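Local coordinates for protein putative nucleoside-diphosphate-sugar epimerase (Staphylococcus aureus subsp. aureus, PDB 3E48) that is of uncertain function but probably binds a dinucleotide cofactor in a Rossmann fold and may act on nucleotide-linked sugars, at residues V60-F71 with A92-F103. Residues are numbered along the deposited sequence; the frame is centred on the assembly and turned at random.
Sequences VEAFKGMDTVVF and AAKQSGVAHIIF
S96 and V60 join the ends of two neighbouring helices. S96 OG donates to V60 O at 2.7 Å, approaching tilted 28° from the carbonyl plane. The bond adds a side-chain grip to a carbonyl in the last turn of helix 56-63. V60 CG1, anti to its own backbone N (chi1 172°), lies against that hydroxyl. The other methyl, CG2, rests on A92. A92 CB also meets the F63 ring, with CD2 3.5 Å away. S96 CB packs against F63, 3.8 Å from F63 CB.

After the helices the chain enters strands 68-71 and 100-106, which run parallel. They belong to the central sheet of a Rossmann-type fold, and helix 84-96 lies on the connection between them, a beta-alpha-beta crossover. I102 is tied to strand 68-71 by both backbone polar atoms. Its N donates to V69 O at 2.7 Å, and its O accepts from F71 N. I102 CD1 lies 4.0 Å from T68 CG2 and 4.1 Å from V70 CG2, on the sheet face these three side chains share. V69 N donates to H100 O. D67 O receives H100 N and, weakly, A99 N. On the other face, the F71 and F103 rings lie side by side, planes at 25°, and slid so far that they barely overlap. Their centroids are 5.6 Å apart. Y53 stacks on F71, and Y137 meets F103.

V98 CG1 meets V69 CG2 at 3.6 Å. V69 CG2 sits over the centre of one face of the F63 ring. G97, with positive phi, ends helix 84-96 in a Schellman motif. Water bridges S96 O to G65 N.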
ATOM      1  N   VAL B  60      -8.463 -21.718   4.887  1.00  7.02           N
ATOM      2  CA  VAL B  60      -7.688 -22.614   5.741  1.00  7.92           C
ATOM      3  C   VAL B  60      -7.816 -24.058   5.256  1.00  5.98           C
ATOM      4  O   VAL B  60      -6.815 -24.768   5.105  1.00  7.97           O
ATOM      5  CB  VAL B  60      -8.163 -22.552   7.212  1.00 11.58           C
ATOM      6  CG1 VAL B  60      -7.480 -23.639   8.028  1.00 10.36           C
ATOM      7  CG2 VAL B  60      -7.852 -21.186   7.796  1.00 13.35           C
ATOM      8  N   GLU B  61      -9.048 -24.490   5.005  1.00  7.46           N
ATOM      9  CA  GLU B  61      -9.287 -25.855   4.544  1.00  7.67           C
ATOM     10  C   GLU B  61      -8.615 -26.141   3.206  1.00  6.59           C
ATOM     11  O   GLU B  61      -7.970 -27.173   3.037  1.00  9.20           O
ATOM     12  CB  GLU B  61     -10.793 -26.116   4.423  1.00  8.44           C
ATOM     13  CG  GLU B  61     -11.526 -26.175   5.750  1.00 15.63           C
ATOM     14  CD  GLU B  61     -10.956 -27.235   6.678  1.00 24.93           C
ATOM     15  OE1 GLU B  61     -10.752 -28.378   6.214  1.00 16.19           O
ATOM     16  OE2 GLU B  61     -10.722 -26.923   7.867  1.00 30.76           O
ATOM     17  N   ALA B  62      -8.767 -25.225   2.259  1.00  6.97           N
ATOM     18  CA  ALA B  62      -8.186 -25.392   0.933  1.00  9.06           C
ATOM     19  C   ALA B  62      -6.663 -25.471   0.939  1.00  4.86           C
ATOM     20  O   ALA B  62      -6.073 -26.117   0.074  1.00  6.82           O
ATOM     21  CB  ALA B  62      -8.637 -24.250   0.024  1.00  8.41           C
ATOM     22  N   PHE B  63      -6.032 -24.816   1.908  1.00  7.12           N
ATOM     23  CA  PHE B  63      -4.573 -24.786   1.998  1.00  7.13           C
ATOM     24  C   PHE B  63      -3.953 -25.970   2.740  1.00  4.71           C
ATOM     25  O   PHE B  63      -2.731 -26.122   2.743  1.00  7.11           O
ATOM     26  CB  PHE B  63      -4.108 -23.480   2.664  1.00  6.97           C
ATOM     27  CG  PHE B  63      -4.246 -22.245   1.794  1.00  6.71           C
ATOM     28  CD1 PHE B  63      -4.866 -22.292   0.544  1.00  7.53           C
ATOM     29  CD2 PHE B  63      -3.749 -21.024   2.239  1.00  7.00           C
ATOM     30  CE1 PHE B  63      -4.986 -21.136  -0.243  1.00  6.82           C
ATOM     31  CE2 PHE B  63      -3.866 -19.872   1.463  1.00  5.43           C
ATOM     32  CZ  PHE B  63      -4.485 -19.929   0.220  1.00  8.83           C
ATOM     33  N   LYS B  64      -4.774 -26.795   3.384  1.00  5.45           N
ATOM     34  CA  LYS B  64      -4.239 -27.956   4.096  1.00  4.25           C
ATOM     35  C   LYS B  64      -3.458 -28.841   3.126  1.00  5.81           C
ATOM     36  O   LYS B  64      -3.953 -29.191   2.054  1.00  7.34           O
ATOM     37  CB  LYS B  64      -5.368 -28.768   4.741  1.00  9.34           C
ATOM     38  CG  LYS B  64      -6.010 -28.078   5.928  1.00  8.86           C
ATOM     39  CD  LYS B  64      -7.137 -28.913   6.519  1.00  9.65           C
ATOM     40  CE  LYS B  64      -7.680 -28.269   7.783  1.00 11.39           C
ATOM     41  NZ  LYS B  64      -8.811 -29.045   8.368  1.00 13.15           N
ATOM     42  N   GLY B  65      -2.230 -29.187   3.495  1.00  5.21           N
ATOM     43  CA  GLY B  65      -1.423 -30.034   2.637  1.00  5.09           C
ATOM     44  C   GLY B  65      -0.716 -29.343   1.478  1.00  6.61           C
ATOM     45  O   GLY B  65       0.015 -29.991   0.733  1.00  7.86           O
HETATM   46  N   MSE B  66      -0.923 -28.039   1.307  1.00  7.60           N
HETATM   47  CA  MSE B  66      -0.270 -27.318   0.215  1.00  6.46           C
HETATM   48  C   MSE B  66       1.068 -26.731   0.651  1.00  6.19           C
HETATM   49  O   MSE B  66       1.248 -26.371   1.813  1.00  3.97           O
HETATM   50  CB  MSE B  66      -1.182 -26.199  -0.295  1.00  3.50           C
HETATM   51  CG  MSE B  66      -2.531 -26.674  -0.792  1.00  3.84           C
HETATM   52 SE   MSE B  66      -2.359 -27.773  -2.393  1.00 13.28          SE
HETATM   53  CE  MSE B  66      -2.507 -29.430  -1.559  1.00  5.33           C
ATOM     54  N   ASP B  67       1.991 -26.614  -0.297  1.00  6.59           N
ATOM     55  CA  ASP B  67       3.319 -26.089  -0.013  1.00  7.78           C
ATOM     56  C   ASP B  67       3.544 -24.716  -0.617  1.00  8.59           C
ATOM     57  O   ASP B  67       4.216 -23.866  -0.029  1.00  8.30           O
ATOM     58  CB  ASP B  67       4.363 -27.072  -0.533  1.00  4.04           C
ATOM     59  CG  ASP B  67       4.316 -28.392   0.202  1.00  7.56           C
ATOM     60  OD1 ASP B  67       4.120 -29.446  -0.445  1.00  9.97           O
ATOM     61  OD2 ASP B  67       4.470 -28.362   1.441  1.00 10.00           O
ATOM     62  N   THR B  68       2.979 -24.511  -1.798  1.00  5.92           N
ATOM     63  CA  THR B  68       3.111 -23.250  -2.500  1.00  7.40           C
ATOM     64  C   THR B  68       1.749 -22.835  -3.018  1.00  8.71           C
ATOM     65  O   THR B  68       1.066 -23.613  -3.690  1.00  8.16           O
ATOM     66  CB  THR B  68       4.083 -23.388  -3.686  1.00 11.62           C
ATOM     67  OG1 THR B  68       5.368 -23.785  -3.193  1.00 13.60           O
ATOM     68  CG2 THR B  68       4.220 -22.070  -4.428  1.00 13.97           C
ATOM     69  N   VAL B  69       1.354 -21.615  -2.675  1.00  5.71           N
ATOM     70  CA  VAL B  69       0.086 -21.057  -3.110  1.00  5.22           C
ATOM     71  C   VAL B  69       0.362 -19.907  -4.070  1.00  6.05           C
ATOM     72  O   VAL B  69       1.140 -18.998  -3.764  1.00  7.48           O
ATOM     73  CB  VAL B  69      -0.738 -20.520  -1.910  1.00  5.67           C
ATOM     74  CG1 VAL B  69      -1.952 -19.737  -2.408  1.00  5.93           C
ATOM     75  CG2 VAL B  69      -1.191 -21.682  -1.031  1.00  9.10           C
ATOM     76  N   VAL B  70      -0.257 -19.981  -5.244  1.00  4.18           N
ATOM     77  CA  VAL B  70      -0.140 -18.942  -6.263  1.00  6.03           C
ATOM     78  C   VAL B  70      -1.504 -18.274  -6.160  1.00  7.72           C
ATOM     79  O   VAL B  70      -2.525 -18.871  -6.502  1.00  7.42           O
ATOM     80  CB  VAL B  70       0.069 -19.548  -7.664  1.00  6.17           C
ATOM     81  CG1 VAL B  70       0.272 -18.438  -8.687  1.00  8.02           C
ATOM     82  CG2 VAL B  70       1.274 -20.481  -7.646  1.00  7.13           C
ATOM     83  N   PHE B  71      -1.504 -17.042  -5.656  1.00  6.34           N
ATOM     84  CA  PHE B  71      -2.725 -16.279  -5.413  1.00  7.36           C
ATOM     85  C   PHE B  71      -3.046 -15.230  -6.461  1.00  5.47           C
ATOM     86  O   PHE B  71      -2.232 -14.352  -6.738  1.00  5.85           O
ATOM     87  CB  PHE B  71      -2.616 -15.586  -4.052  1.00  5.18           C
ATOM     88  CG  PHE B  71      -3.889 -14.945  -3.584  1.00  6.09           C
ATOM     89  CD1 PHE B  71      -4.886 -15.716  -2.996  1.00  9.08           C
ATOM     90  CD2 PHE B  71      -4.097 -13.575  -3.733  1.00  7.09           C
ATOM     91  CE1 PHE B  71      -6.077 -15.137  -2.560  1.00  9.21           C
ATOM     92  CE2 PHE B  71      -5.289 -12.981  -3.300  1.00  8.17           C
ATOM     93  CZ  PHE B  71      -6.281 -13.768  -2.711  1.00  8.06           C
ATOM     94  N   ALA B  92      -4.573 -18.239   6.539  1.00  5.84           N
ATOM     95  CA  ALA B  92      -4.688 -19.636   6.133  1.00  8.58           C
ATOM     96  C   ALA B  92      -3.329 -20.251   5.824  1.00  8.70           C
ATOM     97  O   ALA B  92      -3.101 -21.426   6.113  1.00  6.63           O
ATOM     98  CB  ALA B  92      -5.605 -19.757   4.924  1.00  4.78           C
ATOM     99  N   ALA B  93      -2.427 -19.471   5.234  1.00  6.09           N
ATOM    100  CA  ALA B  93      -1.103 -19.991   4.925  1.00  7.02           C
ATOM    101  C   ALA B  93      -0.405 -20.393   6.223  1.00  8.01           C
ATOM    102  O   ALA B  93       0.238 -21.438   6.292  1.00  9.27           O
ATOM    103  CB  ALA B  93      -0.277 -18.939   4.172  1.00  6.94           C
ATOM    104  N   LYS B  94      -0.543 -19.573   7.260  1.00  9.36           N
ATOM    105  CA  LYS B  94       0.093 -19.882   8.538  1.00 10.73           C
ATOM    106  C   LYS B  94      -0.564 -21.068   9.232  1.00 10.35           C
ATOM    107  O   LYS B  94       0.112 -21.984   9.698  1.00 11.95           O
ATOM    108  CB  LYS B  94       0.045 -18.668   9.470  1.00 14.53           C
ATOM    109  CG  LYS B  94       0.953 -17.528   9.049  1.00 14.59           C
ATOM    110  CD  LYS B  94       0.928 -16.412  10.078  1.00 26.20           C
ATOM    111  CE  LYS B  94       1.973 -15.352   9.778  1.00 22.53           C
ATOM    112  NZ  LYS B  94       1.957 -14.278  10.808  1.00 23.12           N
ATOM    113  N   GLN B  95      -1.887 -21.035   9.299  1.00  5.83           N
ATOM    114  CA  GLN B  95      -2.672 -22.078   9.946  1.00  8.70           C
ATOM    115  C   GLN B  95      -2.431 -23.455   9.336  1.00 11.44           C
ATOM    116  O   GLN B  95      -2.224 -24.436  10.055  1.00 11.07           O
ATOM    117  CB  GLN B  95      -4.161 -21.730   9.835  1.00 11.29           C
ATOM    118  CG  GLN B  95      -5.071 -22.399  10.857  1.00 21.51           C
ATOM    119  CD  GLN B  95      -4.850 -21.877  12.267  1.00 21.03           C
ATOM    120  OE1 GLN B  95      -4.691 -20.674  12.481  1.00 26.81           O
ATOM    121  NE2 GLN B  95      -4.855 -22.781  13.240  1.00 25.59           N
ATOM    122  N   SER B  96      -2.442 -23.522   8.008  1.00  7.94           N
ATOM    123  CA  SER B  96      -2.279 -24.797   7.329  1.00  8.22           C
ATOM    124  C   SER B  96      -0.858 -25.172   6.909  1.00  8.10           C
ATOM    125  O   SER B  96      -0.646 -26.210   6.281  1.00  9.16           O
ATOM    126  CB  SER B  96      -3.240 -24.851   6.144  1.00  7.36           C
ATOM    127  OG  SER B  96      -4.581 -24.802   6.627  1.00  8.69           O
ATOM    128  N   GLY B  97       0.107 -24.326   7.253  1.00  8.64           N
ATOM    129  CA  GLY B  97       1.500 -24.626   6.957  1.00 10.93           C
ATOM    130  C   GLY B  97       2.031 -24.456   5.548  1.00 10.73           C
ATOM    131  O   GLY B  97       2.925 -25.198   5.129  1.00 10.62           O
ATOM    132  N   VAL B  98       1.492 -23.490   4.814  1.00  5.01           N
ATOM    133  CA  VAL B  98       1.958 -23.214   3.460  1.00  6.98           C
ATOM    134  C   VAL B  98       3.317 -22.521   3.607  1.00  9.90           C
ATOM    135  O   VAL B  98       3.441 -21.540   4.336  1.00  9.97           O
ATOM    136  CB  VAL B  98       0.970 -22.290   2.723  1.00  7.27           C
ATOM    137  CG1 VAL B  98       1.519 -21.920   1.346  1.00 10.23           C
ATOM    138  CG2 VAL B  98      -0.379 -22.988   2.591  1.00 10.88           C
ATOM    139  N   ALA B  99       4.326 -23.036   2.909  1.00  7.61           N
ATOM    140  CA  ALA B  99       5.684 -22.510   2.998  1.00  9.17           C
ATOM    141  C   ALA B  99       6.028 -21.352   2.079  1.00  7.23           C
ATOM    142  O   ALA B  99       6.975 -20.612   2.347  1.00 10.29           O
ATOM    143  CB  ALA B  99       6.682 -23.639   2.774  1.00 14.24           C
ATOM    144  N   HIS B 100       5.282 -21.189   0.997  1.00  5.43           N
ATOM    145  CA  HIS B 100       5.590 -20.111   0.074  1.00  6.59           C
ATOM    146  C   HIS B 100       4.356 -19.602  -0.641  1.00  9.05           C
ATOM    147  O   HIS B 100       3.463 -20.374  -0.989  1.00  6.71           O
ATOM    148  CB  HIS B 100       6.630 -20.594  -0.943  1.00  9.54           C
ATOM    149  CG  HIS B 100       7.346 -19.481  -1.640  1.00 12.81           C
ATOM    150  ND1 HIS B 100       6.817 -18.823  -2.727  1.00 14.70           N
ATOM    151  CD2 HIS B 100       8.526 -18.873  -1.366  1.00 11.74           C
ATOM    152  CE1 HIS B 100       7.638 -17.856  -3.095  1.00 10.41           C
ATOM    153  NE2 HIS B 100       8.682 -17.864  -2.286  1.00 10.82           N
ATOM    154  N   ILE B 101       4.311 -18.292  -0.857  1.00  4.42           N
ATOM    155  CA  ILE B 101       3.189 -17.670  -1.541  1.00  4.31           C
ATOM    156  C   ILE B 101       3.693 -16.867  -2.734  1.00  5.55           C
ATOM    157  O   ILE B 101       4.608 -16.061  -2.602  1.00  6.16           O
ATOM    158  CB  ILE B 101       2.415 -16.693  -0.615  1.00  7.75           C
ATOM    159  CG1 ILE B 101       1.697 -17.469   0.496  1.00  9.19           C
ATOM    160  CG2 ILE B 101       1.414 -15.882  -1.441  1.00  8.02           C
ATOM    161  CD1 ILE B 101       1.108 -16.579   1.588  1.00  9.80           C
ATOM    162  N   ILE B 102       3.116 -17.119  -3.904  1.00  7.21           N
ATOM    163  CA  ILE B 102       3.465 -16.363  -5.097  1.00  6.35           C
ATOM    164  C   ILE B 102       2.231 -15.489  -5.292  1.00  6.39           C
ATOM    165  O   ILE B 102       1.146 -15.995  -5.575  1.00  7.76           O
ATOM    166  CB  ILE B 102       3.678 -17.283  -6.321  1.00  6.85           C
ATOM    167  CG1 ILE B 102       4.862 -18.223  -6.055  1.00  7.98           C
ATOM    168  CG2 ILE B 102       3.933 -16.437  -7.573  1.00  9.70           C
ATOM    169  CD1 ILE B 102       5.126 -19.252  -7.155  1.00  7.18           C
ATOM    170  N   PHE B 103       2.391 -14.183  -5.104  1.00  5.48           N
ATOM    171  CA  PHE B 103       1.272 -13.248  -5.211  1.00  5.83           C
ATOM    172  C   PHE B 103       1.295 -12.493  -6.532  1.00  5.87           C
ATOM    173  O   PHE B 103       2.295 -11.875  -6.878  1.00  6.54           O
ATOM    174  CB  PHE B 103       1.319 -12.253  -4.047  1.00  5.35           C
ATOM    175  CG  PHE B 103       0.094 -11.392  -3.924  1.00  6.35           C
ATOM    176  CD1 PHE B 103      -0.915 -11.718  -3.026  1.00  7.87           C
ATOM    177  CD2 PHE B 103      -0.051 -10.253  -4.705  1.00  5.80           C
ATOM    178  CE1 PHE B 103      -2.058 -10.918  -2.902  1.00  7.47           C
ATOM    179  CE2 PHE B 103      -1.193  -9.442  -4.591  1.00  8.12           C
ATOM    180  CZ  PHE B 103      -2.194  -9.780  -3.688  1.00  3.72           C
TER
HETATM  181  O   HOH W   1      -1.390 -28.980   6.261  1.00  9.57           O
HETATM  182  O   HOH W   2       0.660 -27.565   4.246  1.00  7.41           O
HETATM  183  O   HOH W   3       4.797 -26.305   3.290  1.00 14.77           O